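Local coordinates for DNA repair protein RAD7 (Saccharomyces cerevisiae, PDB 5ZB2) that takes part in global genome nucleotide excision repair of UV-damaged and otherwise damaged nontranscribed DNA, as a component of the GGR complex, and interacts with Elc1, at residues G319-L324 / F340-C345; D142-F147 / D168-N173; Q69-T74 / L79-C84; L249-I254 / T281-Y286. All blocks are in the same frame, centred on the assembly; numbering follows the deposited sequence.

Contact 1 of 4, residues G319-L324 / F340-C345; sequences GARDSL and FVALAC
The guanidinium of Arg321 is the one flat group that touches across this contact, and the carbonyl oxygens of Ala342 and Ala344 both lie obliquely to its plane. Its NH2 gives a bent hydrogen bond of 3.2 Å to Ala342 O, received in the carbonyl plane on a lone pair, with the oxygen 27° out of the guanidinium plane. Ala342 O also takes the amide of Ala344, so two donors grip it as the chain passes through the inverse gamma turn centred on Leu343. Chi1 of 162° sets Arg321 CG anti to the backbone N and alongside Ala344 O, 3.1 Å away; the bend at chi3 then turns the guanidinium toward Ala342 O. Arg321 NE is buried without a polar partner. The Ala342 methyl flanks the terminal nitrogen, 4.0 Å from CB to Arg321 NH2. Nearer the backbone, Arg321 O packs closely on Cys345, 3.1 Å from its CB and 3.4 Å from its SG. Beyond the contact, Asn371 hydrogen-bonds Leu343 O and Cys345 N, fastening the second segment to the following turn. The polypeptide leaving helix 309-320 is thus clasped to the one leaving helix 337-341, a lateral joint between successive turns of a leucine-rich repeat solenoid, here in the C-terminal half of the domain.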
loop_
_atom_site.group_PDB
_atom_site.type_symbol
_atom_site.label_atom_id
_atom_site.label_comp_id
_atom_site.label_asym_id
_atom_site.label_seq_id
_atom_site.Cartn_x
_atom_site.Cartn_y
_atom_site.Cartn_z
ATOM N N GLY A 319 49.397 15.238 14.569
ATOM C CA GLY A 319 48.173 16.007 14.456
ATOM C C GLY A 319 46.955 15.344 15.072
ATOM O O GLY A 319 46.084 16.044 15.605
ATOM N N ALA A 320 46.874 14.014 15.017
ATOM C CA ALA A 320 45.656 13.326 15.428
ATOM C C ALA A 320 45.364 13.489 16.914
ATOM O O ALA A 320 44.205 13.361 17.321
ATOM C CB ALA A 320 45.752 11.843 15.077
ATOM N N ARG A 321 46.384 13.769 17.728
ATOM C CA ARG A 321 46.192 13.864 19.172
ATOM C C ARG A 321 45.086 14.852 19.529
ATOM O O ARG A 321 44.279 14.593 20.428
ATOM C CB ARG A 321 47.510 14.270 19.837
ATOM C CG ARG A 321 47.378 14.828 21.254
ATOM C CD ARG A 321 48.705 15.357 21.762
ATOM N NE ARG A 321 49.639 14.285 22.087
ATOM C CZ ARG A 321 50.878 14.480 22.526
ATOM N NH1 ARG A 321 51.345 15.711 22.689
ATOM N NH2 ARG A 321 51.655 13.442 22.801
ATOM N N ASP A 322 45.038 15.988 18.841
ATOM C CA ASP A 322 44.143 17.075 19.208
ATOM C C ASP A 322 42.751 16.946 18.603
ATOM O O ASP A 322 41.849 17.688 19.008
ATOM C CB ASP A 322 44.758 18.412 18.785
ATOM C CG ASP A 322 46.091 18.673 19.456
ATOM O OD1 ASP A 322 46.204 18.417 20.675
ATOM O OD2 ASP A 322 47.029 19.125 18.764
ATOM N N SER A 323 42.547 16.026 17.658
ATOM C CA SER A 323 41.274 15.908 16.963
ATOM C C SER A 323 40.517 14.619 17.260
ATOM O O SER A 323 39.292 14.606 17.123
ATOM C CB SER A 323 41.495 16.014 15.446
ATOM O OG SER A 323 42.480 15.094 15.011
ATOM N N LEU A 324 41.199 13.552 17.668
ATOM C CA LEU A 324 40.536 12.268 17.853
ATOM C C LEU A 324 39.443 12.352 18.914
ATOM O O LEU A 324 39.633 12.938 19.983
ATOM C CB LEU A 324 41.556 11.200 18.245
ATOM C CG LEU A 324 42.438 10.650 17.124
ATOM C CD1 LEU A 324 43.603 9.856 17.696
ATOM C CD2 LEU A 324 41.615 9.781 16.183
ATOM N N PHE A 340 50.707 4.492 25.573
ATOM C CA PHE A 340 49.678 5.264 26.257
ATOM C C PHE A 340 50.239 6.493 26.959
ATOM O O PHE A 340 49.470 7.400 27.299
ATOM C CB PHE A 340 48.944 4.373 27.258
ATOM C CG PHE A 340 48.295 3.177 26.630
ATOM C CD1 PHE A 340 47.090 3.301 25.959
ATOM C CD2 PHE A 340 48.891 1.929 26.697
ATOM C CE1 PHE A 340 46.491 2.201 25.374
ATOM C CE2 PHE A 340 48.292 0.826 26.114
ATOM C CZ PHE A 340 47.094 0.963 25.453
ATOM N N VAL A 341 51.555 6.549 27.176
ATOM C CA VAL A 341 52.166 7.763 27.709
ATOM C C VAL A 341 51.845 8.947 26.810
ATOM O O VAL A 341 51.525 10.042 27.288
ATOM C CB VAL A 341 53.687 7.571 27.870
ATOM C CG1 VAL A 341 54.341 8.845 28.368
ATOM C CG2 VAL A 341 53.982 6.427 28.829
ATOM N N ALA A 342 51.909 8.743 25.494
ATOM C CA ALA A 342 51.643 9.806 24.534
ATOM C C ALA A 342 50.160 10.032 24.282
ATOM O O ALA A 342 49.805 11.030 23.645
ATOM C CB ALA A 342 52.333 9.491 23.205
ATOM N N LEU A 343 49.290 9.143 24.760
ATOM C CA LEU A 343 47.856 9.241 24.487
ATOM C C LEU A 343 47.238 10.260 25.442
ATOM O O LEU A 343 46.604 9.926 26.446
ATOM C CB LEU A 343 47.195 7.873 24.612
ATOM C CG LEU A 343 45.719 7.775 24.222
ATOM C CD1 LEU A 343 45.484 8.282 22.808
ATOM C CD2 LEU A 343 45.238 6.336 24.353
ATOM N N ALA A 344 47.426 11.537 25.107
ATOM C CA ALA A 344 46.876 12.654 25.877
ATOM C C ALA A 344 46.117 13.548 24.900
ATOM O O ALA A 344 46.713 14.404 24.240
ATOM C CB ALA A 344 47.976 13.422 26.601
ATOM N N CYS A 345 44.805 13.351 24.814
ATOM C CA CYS A 345 43.982 13.989 23.805
ATOM C C CYS A 345 42.896 14.830 24.463
ATOM O O CYS A 345 42.153 14.317 25.312
ATOM C CB CYS A 345 43.342 12.931 22.900
ATOM S SG CYS A 345 44.512 11.709 22.260
#

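Contact 2 of 4, residues D142-F147 / D168-N173; sequences DTWEKF and DKSLSN
Glu145 and Lys169 form a salt bridge, with OE1 of Glu145 3.3 Å from NZ of Lys169; as a hydrogen bond it is weak. A water lies 2.9 Å from Lys169 NZ and also adjoins Glu145 OE1, though that second link is too short to be reliable. The charged pair bridges two neighbouring parallel helices of the leucine-rich repeat solenoid, 141-150 and 168-178, whose axes here lie 8.8 Å apart and only 4° from parallel. Glu145 is extended, with CG anti to the backbone N (chi1 -180°), and this lays its carboxylate against the amide group of Asn173. The two planes stack only 15° apart, and Glu145 CG sits 3.7 Å from Asn173 CG; lysine and amide both approach from the side of helix 168-178. Deeper in, the indole of Trp144 turns down into the core, where Phe166 meets it edge-to-face and Leu118 and Ile160 also pack on it. Ser170 points at the start of this side chain, and its hydroxyl is hydrogen-bonded to Thr167 OG1. Across the helix interface Ser170 CB touches Trp144 CB at 3.9 Å, while Ser170 OG rests 3.8 Å from Trp144 CD1.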
loop_
_atom_site.group_PDB
_atom_site.type_symbol
_atom_site.label_atom_id
_atom_site.label_comp_id
_atom_site.label_asym_id
_atom_site.label_seq_id
_atom_site.Cartn_x
_atom_site.Cartn_y
_atom_site.Cartn_z
ATOM N N ASP A 142 18.223 -7.868 -10.866
ATOM C CA ASP A 142 17.496 -7.152 -11.906
ATOM C C ASP A 142 16.782 -5.930 -11.349
ATOM O O ASP A 142 16.670 -4.912 -12.041
ATOM C CB ASP A 142 16.511 -8.098 -12.584
ATOM C CG ASP A 142 17.208 -9.247 -13.281
ATOM O OD1 ASP A 142 17.587 -9.083 -14.460
ATOM O OD2 ASP A 142 17.388 -10.307 -12.644
ATOM N N THR A 143 16.309 -5.996 -10.105
ATOM C CA THR A 143 15.717 -4.814 -9.490
ATOM C C THR A 143 16.774 -3.753 -9.219
ATOM O O THR A 143 16.532 -2.561 -9.445
ATOM C CB THR A 143 14.993 -5.193 -8.200
ATOM O OG1 THR A 143 13.989 -6.168 -8.492
ATOM C CG2 THR A 143 14.335 -3.971 -7.574
ATOM N N TRP A 144 17.955 -4.164 -8.746
ATOM C CA TRP A 144 19.038 -3.206 -8.543
ATOM C C TRP A 144 19.309 -2.417 -9.816
ATOM O O TRP A 144 19.458 -1.191 -9.781
ATOM C CB TRP A 144 20.310 -3.924 -8.077
ATOM C CG TRP A 144 20.246 -4.408 -6.658
ATOM C CD1 TRP A 144 20.421 -5.690 -6.218
ATOM C CD2 TRP A 144 19.983 -3.617 -5.492
ATOM N NE1 TRP A 144 20.286 -5.743 -4.851
ATOM C CE2 TRP A 144 20.017 -4.484 -4.383
ATOM C CE3 TRP A 144 19.722 -2.259 -5.280
ATOM C CZ2 TRP A 144 19.799 -4.041 -3.084
ATOM C CZ3 TRP A 144 19.506 -1.819 -3.984
ATOM C CH2 TRP A 144 19.544 -2.708 -2.905
ATOM N N GLU A 145 19.368 -3.107 -10.956
ATOM C CA GLU A 145 19.604 -2.426 -12.227
ATOM C C GLU A 145 18.547 -1.358 -12.482
ATOM O O GLU A 145 18.875 -0.217 -12.825
ATOM C CB GLU A 145 19.634 -3.436 -13.374
ATOM C CG GLU A 145 19.882 -2.789 -14.734
ATOM C CD GLU A 145 20.164 -3.793 -15.839
ATOM O OE1 GLU A 145 20.038 -5.013 -15.599
ATOM O OE2 GLU A 145 20.512 -3.355 -16.957
ATOM N N LYS A 146 17.267 -1.712 -12.326
ATOM C CA LYS A 146 16.206 -0.735 -12.556
ATOM C C LYS A 146 16.353 0.466 -11.632
ATOM O O LYS A 146 16.138 1.611 -12.047
ATOM C CB LYS A 146 14.837 -1.381 -12.363
ATOM C CG LYS A 146 14.473 -2.397 -13.423
ATOM C CD LYS A 146 13.020 -2.821 -13.301
ATOM C CE LYS A 146 12.683 -3.948 -14.263
ATOM N NZ LYS A 146 13.411 -5.204 -13.927
ATOM N N PHE A 147 16.719 0.225 -10.373
ATOM C CA PHE A 147 16.878 1.324 -9.427
ATOM C C PHE A 147 18.010 2.257 -9.847
ATOM O O PHE A 147 17.881 3.483 -9.745
ATOM C CB PHE A 147 17.122 0.763 -8.024
ATOM C CG PHE A 147 17.600 1.784 -7.037
ATOM C CD1 PHE A 147 16.718 2.679 -6.464
ATOM C CD2 PHE A 147 18.935 1.843 -6.676
ATOM C CE1 PHE A 147 17.156 3.616 -5.554
ATOM C CE2 PHE A 147 19.377 2.776 -5.766
ATOM C CZ PHE A 147 18.486 3.663 -5.201
ATOM N N ASP A 168 27.856 -9.130 -8.793
ATOM C CA ASP A 168 28.791 -8.386 -9.633
ATOM C C ASP A 168 28.059 -7.634 -10.737
ATOM O O ASP A 168 28.406 -6.490 -11.058
ATOM C CB ASP A 168 29.832 -9.341 -10.221
ATOM C CG ASP A 168 30.906 -9.723 -9.218
ATOM O OD1 ASP A 168 31.327 -8.846 -8.430
ATOM O OD2 ASP A 168 31.328 -10.900 -9.209
ATOM N N LYS A 169 27.028 -8.252 -11.321
ATOM C CA LYS A 169 26.226 -7.557 -12.322
ATOM C C LYS A 169 25.612 -6.288 -11.747
ATOM O O LYS A 169 25.588 -5.244 -12.410
ATOM C CB LYS A 169 25.135 -8.485 -12.854
ATOM C CG LYS A 169 24.407 -7.956 -14.081
ATOM C CD LYS A 169 23.320 -8.918 -14.542
ATOM C CE LYS A 169 22.909 -8.659 -15.988
ATOM N NZ LYS A 169 22.437 -7.265 -16.217
ATOM N N SER A 170 25.113 -6.357 -10.510
ATOM C CA SER A 170 24.503 -5.187 -9.885
ATOM C C SER A 170 25.531 -4.093 -9.648
ATOM O O SER A 170 25.237 -2.906 -9.822
ATOM C CB SER A 170 23.843 -5.585 -8.565
ATOM O OG SER A 170 23.067 -6.758 -8.724
ATOM N N LEU A 171 26.740 -4.474 -9.226
ATOM C CA LEU A 171 27.816 -3.502 -9.072
ATOM C C LEU A 171 28.142 -2.823 -10.398
ATOM O O LEU A 171 28.341 -1.602 -10.446
ATOM C CB LEU A 171 29.057 -4.191 -8.504
ATOM C CG LEU A 171 30.304 -3.319 -8.353
ATOM C CD1 LEU A 171 30.056 -2.195 -7.361
ATOM C CD2 LEU A 171 31.490 -4.161 -7.930
ATOM N N SER A 172 28.211 -3.598 -11.485
ATOM C CA SER A 172 28.471 -3.010 -12.795
ATOM C C SER A 172 27.397 -1.995 -13.170
ATOM O O SER A 172 27.709 -0.913 -13.681
ATOM C CB SER A 172 28.561 -4.105 -13.858
ATOM O OG SER A 172 29.693 -4.925 -13.648
ATOM N N ASN A 173 26.126 -2.321 -12.919
ATOM C CA ASN A 173 25.054 -1.388 -13.251
ATOM C C ASN A 173 25.096 -0.147 -12.367
ATOM O O ASN A 173 24.719 0.941 -12.816
ATOM C CB ASN A 173 23.695 -2.077 -13.136
ATOM C CG ASN A 173 23.530 -3.207 -14.132
ATOM O OD1 ASN A 173 23.166 -4.324 -13.766
ATOM N ND2 ASN A 173 23.796 -2.922 -15.402
HETATM O O HOH W 1 20.515 -6.872 -14.086
#

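Contact 3 of 4, residues Q69-T74 / L79-C84; sequences QLFLKT and LTFSDC
Phe71 and Phe81 meet as a T-shaped pair: the edge of the Phe81 ring is driven into a face of Phe71, with the planes at 77° and the centroids 5.3 Å apart. Phe81 CE1 stands over the centre of the Phe71 ring, and Phe81 CZ comes to 4.1 Å from Phe71 CG. The two side chains run in opposed senses, at a slant, and overlap at their rings, Phe71 reaching out of the 3-10 turn and Phe81 off the strand. With CG anti to the carbonyl carbon (chi1 -78°), Phe81 swings its far edge over to Phe71. This strand, 78-81, is the outermost of the parallel strands at the N-terminal end of the leucine-rich repeat solenoid, and the aromatic pair joins it to the loop that follows helix 50-59. That helix packs against both rings through Ala54, and against Phe71 also through Leu57. Leu79 supports the pair from the strand, its CG lying 4.0 Å above one face of Phe81 and offset toward the rim. Its CD1 makes a looser apolar contact of 4.4 Å with Phe71 CD2. On the same 3-10 turn, Gln69 touches a bound polyethylene glycol and packs on Trp23 of the second subunit, another copy of this protein.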
loop_
_atom_site.group_PDB
_atom_site.type_symbol
_atom_site.label_atom_id
_atom_site.label_comp_id
_atom_site.label_asym_id
_atom_site.label_seq_id
_atom_site.Cartn_x
_atom_site.Cartn_y
_atom_site.Cartn_z
ATOM N N GLN A 69 4.593 7.334 11.788
ATOM C CA GLN A 69 3.795 8.519 11.501
ATOM C C GLN A 69 4.329 9.759 12.199
ATOM O O GLN A 69 3.981 10.875 11.796
ATOM C CB GLN A 69 2.341 8.267 11.902
ATOM C CG GLN A 69 1.675 7.186 11.065
ATOM C CD GLN A 69 0.261 6.898 11.508
ATOM O OE1 GLN A 69 -0.703 7.296 10.853
ATOM N NE2 GLN A 69 0.128 6.209 12.630
ATOM N N LEU A 70 5.163 9.591 13.229
ATOM C CA LEU A 70 5.806 10.726 13.882
ATOM C C LEU A 70 6.744 11.477 12.944
ATOM O O LEU A 70 7.052 12.650 13.193
ATOM C CB LEU A 70 6.585 10.239 15.109
ATOM C CG LEU A 70 5.755 9.499 16.165
ATOM C CD1 LEU A 70 6.640 8.663 17.081
ATOM C CD2 LEU A 70 4.933 10.490 16.974
ATOM N N PHE A 71 7.200 10.834 11.871
ATOM C CA PHE A 71 8.224 11.390 10.998
ATOM C C PHE A 71 7.674 11.851 9.653
ATOM O O PHE A 71 8.458 12.166 8.752
ATOM C CB PHE A 71 9.327 10.353 10.774
ATOM C CG PHE A 71 9.927 9.824 12.042
ATOM C CD1 PHE A 71 9.352 8.750 12.701
ATOM C CD2 PHE A 71 11.068 10.398 12.575
ATOM C CE1 PHE A 71 9.903 8.264 13.869
ATOM C CE2 PHE A 71 11.622 9.912 13.742
ATOM C CZ PHE A 71 11.041 8.846 14.388
ATOM N N LEU A 72 6.354 11.908 9.493
ATOM C CA LEU A 72 5.750 12.192 8.200
ATOM C C LEU A 72 5.385 13.667 8.070
ATOM O O LEU A 72 5.036 14.335 9.047
ATOM C CB LEU A 72 4.502 11.331 7.983
ATOM C CG LEU A 72 4.711 9.814 7.943
ATOM C CD1 LEU A 72 3.386 9.102 7.706
ATOM C CD2 LEU A 72 5.721 9.412 6.879
ATOM N N LYS A 73 5.464 14.165 6.836
ATOM C CA LYS A 73 5.132 15.550 6.505
ATOM C C LYS A 73 5.948 16.537 7.345
ATOM O O LYS A 73 5.411 17.408 8.031
ATOM C CB LYS A 73 3.629 15.798 6.667
ATOM C CG LYS A 73 2.751 15.103 5.623
ATOM C CD LYS A 73 3.167 15.425 4.186
ATOM C CE LYS A 73 3.231 16.922 3.913
ATOM N NZ LYS A 73 3.726 17.215 2.536
ATOM N N THR A 74 7.267 16.383 7.271
ATOM C CA THR A 74 8.211 17.331 7.845
ATOM C C THR A 74 9.093 17.882 6.731
ATOM O O THR A 74 9.103 17.372 5.608
ATOM C CB THR A 74 9.081 16.679 8.930
ATOM O OG1 THR A 74 10.102 15.880 8.320
ATOM C CG2 THR A 74 8.237 15.801 9.851
ATOM N N LEU A 79 17.542 11.808 7.043
ATOM C CA LEU A 79 16.877 10.909 7.976
ATOM C C LEU A 79 17.654 9.604 8.068
ATOM O O LEU A 79 18.053 9.039 7.042
ATOM C CB LEU A 79 15.432 10.631 7.539
ATOM C CG LEU A 79 14.650 9.641 8.406
ATOM C CD1 LEU A 79 14.492 10.162 9.829
ATOM C CD2 LEU A 79 13.292 9.345 7.782
ATOM N N THR A 80 17.855 9.129 9.296
ATOM C CA THR A 80 18.508 7.855 9.568
ATOM C C THR A 80 17.594 7.011 10.444
ATOM O O THR A 80 17.123 7.481 11.483
ATOM C CB THR A 80 19.864 8.059 10.266
ATOM O OG1 THR A 80 20.752 8.764 9.394
ATOM C CG2 THR A 80 20.497 6.725 10.656
ATOM N N PHE A 81 17.342 5.773 10.014
ATOM C CA PHE A 81 16.611 4.775 10.797
ATOM C C PHE A 81 17.575 3.635 11.095
ATOM O O PHE A 81 18.016 2.937 10.176
ATOM C CB PHE A 81 15.383 4.250 10.043
ATOM C CG PHE A 81 14.188 5.175 10.055
ATOM C CD1 PHE A 81 14.093 6.234 10.945
ATOM C CD2 PHE A 81 13.136 4.952 9.177
ATOM C CE1 PHE A 81 12.979 7.059 10.946
ATOM C CE2 PHE A 81 12.024 5.772 9.176
ATOM C CZ PHE A 81 11.945 6.828 10.060
ATOM N N SER A 82 17.893 3.436 12.378
ATOM C CA SER A 82 18.902 2.453 12.760
ATOM C C SER A 82 18.375 1.021 12.754
ATOM O O SER A 82 19.176 0.085 12.646
ATOM C CB SER A 82 19.462 2.787 14.146
ATOM O OG SER A 82 20.151 4.026 14.124
ATOM N N ASP A 83 17.063 0.821 12.867
ATOM C CA ASP A 83 16.496 -0.530 12.809
ATOM C C ASP A 83 15.098 -0.422 12.206
ATOM O O ASP A 83 14.152 -0.063 12.911
ATOM C CB ASP A 83 16.455 -1.174 14.188
ATOM C CG ASP A 83 15.925 -2.603 14.154
ATOM O OD1 ASP A 83 15.244 -2.975 13.175
ATOM O OD2 ASP A 83 16.185 -3.357 15.114
ATOM N N CYS A 84 14.984 -0.748 10.915
ATOM C CA CYS A 84 13.726 -0.715 10.178
ATOM C C CYS A 84 13.053 -2.074 10.087
ATOM O O CYS A 84 12.118 -2.231 9.297
ATOM C CB CYS A 84 13.953 -0.212 8.751
ATOM S SG CYS A 84 14.871 1.296 8.598
#

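Contact 4 of 4, residues L249-I254 / T281-Y286; sequences LTDSMI and TDSLSY
Asp251 and Ser283 supply the polar link: Ser283 OG donates to Asp251 OD1 over 2.8 Å, arriving from above the carboxylate plane, 73° out of it. The hydroxyl occupies the crowded position between its own backbone N and carbonyl carbon (chi1 70°), which turns it toward Asp251. It is also hydrogen-bonded with Thr280 O, so its one proton has two acceptors to choose from. The other carboxylate oxygen, Asp251 OD2, is bound by Thr280 OG1, and the acid is therefore held at both oxygens by the start of helix 281-290. Within the first segment the capping bond runs from Ser252 N to Thr250 OG1, 3.2 Å long; Thr250 is the N-cap of helix 251-261. Van der Waals packing takes over one turn further along. Ile254 lays its CG2 branch against Ser283, 3.5 Å from its carbonyl O and 3.7 Å from its CB. The CG1 branch ends in CD1, 3.7 Å from Leu284 CD2, and these two side chains cross at a slant. Ile279 packs beside Asp251 and Leu284. Polar start and apolar continuation together join the N-terminal ends of two neighbouring helices on the outer, helical layer of the leucine-rich repeat solenoid.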
loop_
_atom_site.group_PDB
_atom_site.type_symbol
_atom_site.label_atom_id
_atom_site.label_comp_id
_atom_site.label_asym_id
_atom_site.label_seq_id
_atom_site.Cartn_x
_atom_site.Cartn_y
_atom_site.Cartn_z
ATOM N N LEU A 249 45.628 -7.482 2.237
ATOM C CA LEU A 249 46.420 -6.273 2.067
ATOM C C LEU A 249 47.694 -6.331 2.906
ATOM O O LEU A 249 47.717 -6.903 4.000
ATOM C CB LEU A 249 45.598 -5.041 2.450
ATOM C CG LEU A 249 44.329 -4.813 1.626
ATOM C CD1 LEU A 249 43.578 -3.587 2.118
ATOM C CD2 LEU A 249 44.652 -4.680 0.146
ATOM N N THR A 250 48.761 -5.726 2.380
ATOM C CA THR A 250 50.078 -5.766 3.006
ATOM C C THR A 250 50.669 -4.362 3.061
ATOM O O THR A 250 50.053 -3.381 2.634
ATOM C CB THR A 250 51.029 -6.697 2.244
ATOM O OG1 THR A 250 51.391 -6.085 1.002
ATOM C CG2 THR A 250 50.369 -8.043 1.971
ATOM N N ASP A 251 51.897 -4.276 3.579
ATOM C CA ASP A 251 52.589 -2.992 3.640
ATOM C C ASP A 251 52.676 -2.334 2.268
ATOM O O ASP A 251 52.792 -1.105 2.176
ATOM C CB ASP A 251 53.993 -3.179 4.221
ATOM C CG ASP A 251 53.985 -3.371 5.728
ATOM O OD1 ASP A 251 52.911 -3.201 6.355
ATOM O OD2 ASP A 251 55.063 -3.677 6.289
ATOM N N SER A 252 52.623 -3.128 1.196
ATOM C CA SER A 252 52.668 -2.565 -0.150
ATOM C C SER A 252 51.581 -1.516 -0.337
ATOM O O SER A 252 51.823 -0.439 -0.896
ATOM C CB SER A 252 52.527 -3.680 -1.185
ATOM O OG SER A 252 52.415 -3.137 -2.485
ATOM N N MET A 253 50.365 -1.817 0.124
ATOM C CA MET A 253 49.290 -0.832 0.070
ATOM C C MET A 253 49.662 0.418 0.854
ATOM O O MET A 253 49.313 1.538 0.458
ATOM C CB MET A 253 47.994 -1.439 0.614
ATOM C CG MET A 253 46.779 -0.540 0.491
ATOM S SD MET A 253 46.550 0.595 1.878
ATOM C CE MET A 253 45.975 -0.532 3.151
ATOM N N ILE A 254 50.385 0.246 1.962
ATOM C CA ILE A 254 50.753 1.383 2.801
ATOM C C ILE A 254 51.853 2.198 2.134
ATOM O O ILE A 254 51.796 3.433 2.095
ATOM C CB ILE A 254 51.195 0.901 4.196
ATOM C CG1 ILE A 254 50.109 0.042 4.860
ATOM C CG2 ILE A 254 51.578 2.095 5.075
ATOM C CD1 ILE A 254 48.824 0.778 5.170
ATOM N N THR A 281 54.031 -2.453 12.015
ATOM C CA THR A 281 54.232 -1.198 12.729
ATOM C C THR A 281 55.088 -0.237 11.913
ATOM O O THR A 281 54.859 0.978 11.925
ATOM C CB THR A 281 54.895 -1.480 14.077
ATOM O OG1 THR A 281 54.129 -2.464 14.783
ATOM C CG2 THR A 281 55.000 -0.210 14.912
ATOM N N ASP A 282 56.081 -0.769 11.201
ATOM C CA ASP A 282 57.022 0.073 10.471
ATOM C C ASP A 282 56.325 0.863 9.370
ATOM O O ASP A 282 56.528 2.076 9.240
ATOM C CB ASP A 282 58.136 -0.799 9.890
ATOM C CG ASP A 282 58.920 -1.530 10.964
ATOM O OD1 ASP A 282 59.179 -0.923 12.024
ATOM O OD2 ASP A 282 59.272 -2.710 10.750
ATOM N N SER A 283 55.500 0.193 8.561
ATOM C CA SER A 283 54.882 0.876 7.429
ATOM C C SER A 283 53.984 2.018 7.894
ATOM O O SER A 283 54.009 3.108 7.312
ATOM C CB SER A 283 54.094 -0.116 6.574
ATOM O OG SER A 283 52.931 -0.575 7.242
ATOM N N LEU A 284 53.199 1.798 8.952
ATOM C CA LEU A 284 52.284 2.838 9.414
ATOM C C LEU A 284 53.037 3.982 10.079
ATOM O O LEU A 284 52.658 5.150 9.925
ATOM C CB LEU A 284 51.245 2.252 10.370
ATOM C CG LEU A 284 50.174 1.350 9.738
ATOM C CD1 LEU A 284 49.155 0.941 10.780
ATOM C CD2 LEU A 284 49.463 2.016 8.561
ATOM N N SER A 285 54.105 3.676 10.820
ATOM C CA SER A 285 54.949 4.741 11.351
ATOM C C SER A 285 55.522 5.574 10.215
ATOM O O SER A 285 55.486 6.809 10.250
ATOM C CB SER A 285 56.075 4.156 12.204
ATOM O OG SER A 285 55.567 3.544 13.374
ATOM N N TYR A 286 56.042 4.902 9.186
ATOM C CA TYR A 286 56.584 5.590 8.019
ATOM C C TYR A 286 55.546 6.516 7.401
ATOM O O TYR A 286 55.855 7.658 7.036
ATOM C CB TYR A 286 57.069 4.541 7.016
ATOM C CG TYR A 286 57.391 5.024 5.622
ATOM C CD1 TYR A 286 58.630 5.580 5.326
ATOM C CD2 TYR A 286 56.475 4.874 4.588
ATOM C CE1 TYR A 286 58.937 5.998 4.048
ATOM C CE2 TYR A 286 56.774 5.290 3.306
ATOM C CZ TYR A 286 58.007 5.850 3.043
ATOM O OH TYR A 286 58.309 6.265 1.771
#

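How the contacts relate
From the N terminus the four contacts follow in series, none crossing or enclosing another. Contact 3 comes first and closes a short loop, tying the 3-10 turn after helix 50-59 to strand 78-81 at the beginning of the solenoid. Contact 2 spans strand 157-161 and joins helices 141-150 and 168-178. Contact 4 does the same across strand 270-272, between helices 251-261 and 281-290. Contact 1 closes last over strand 326-328, linking the exits of helices 309-320 and 337-341. Contacts 1 and 4 have centres about 21 Å apart; contacts 3 and 4 are about 42 Å apart, on opposite sides of the chain's centre.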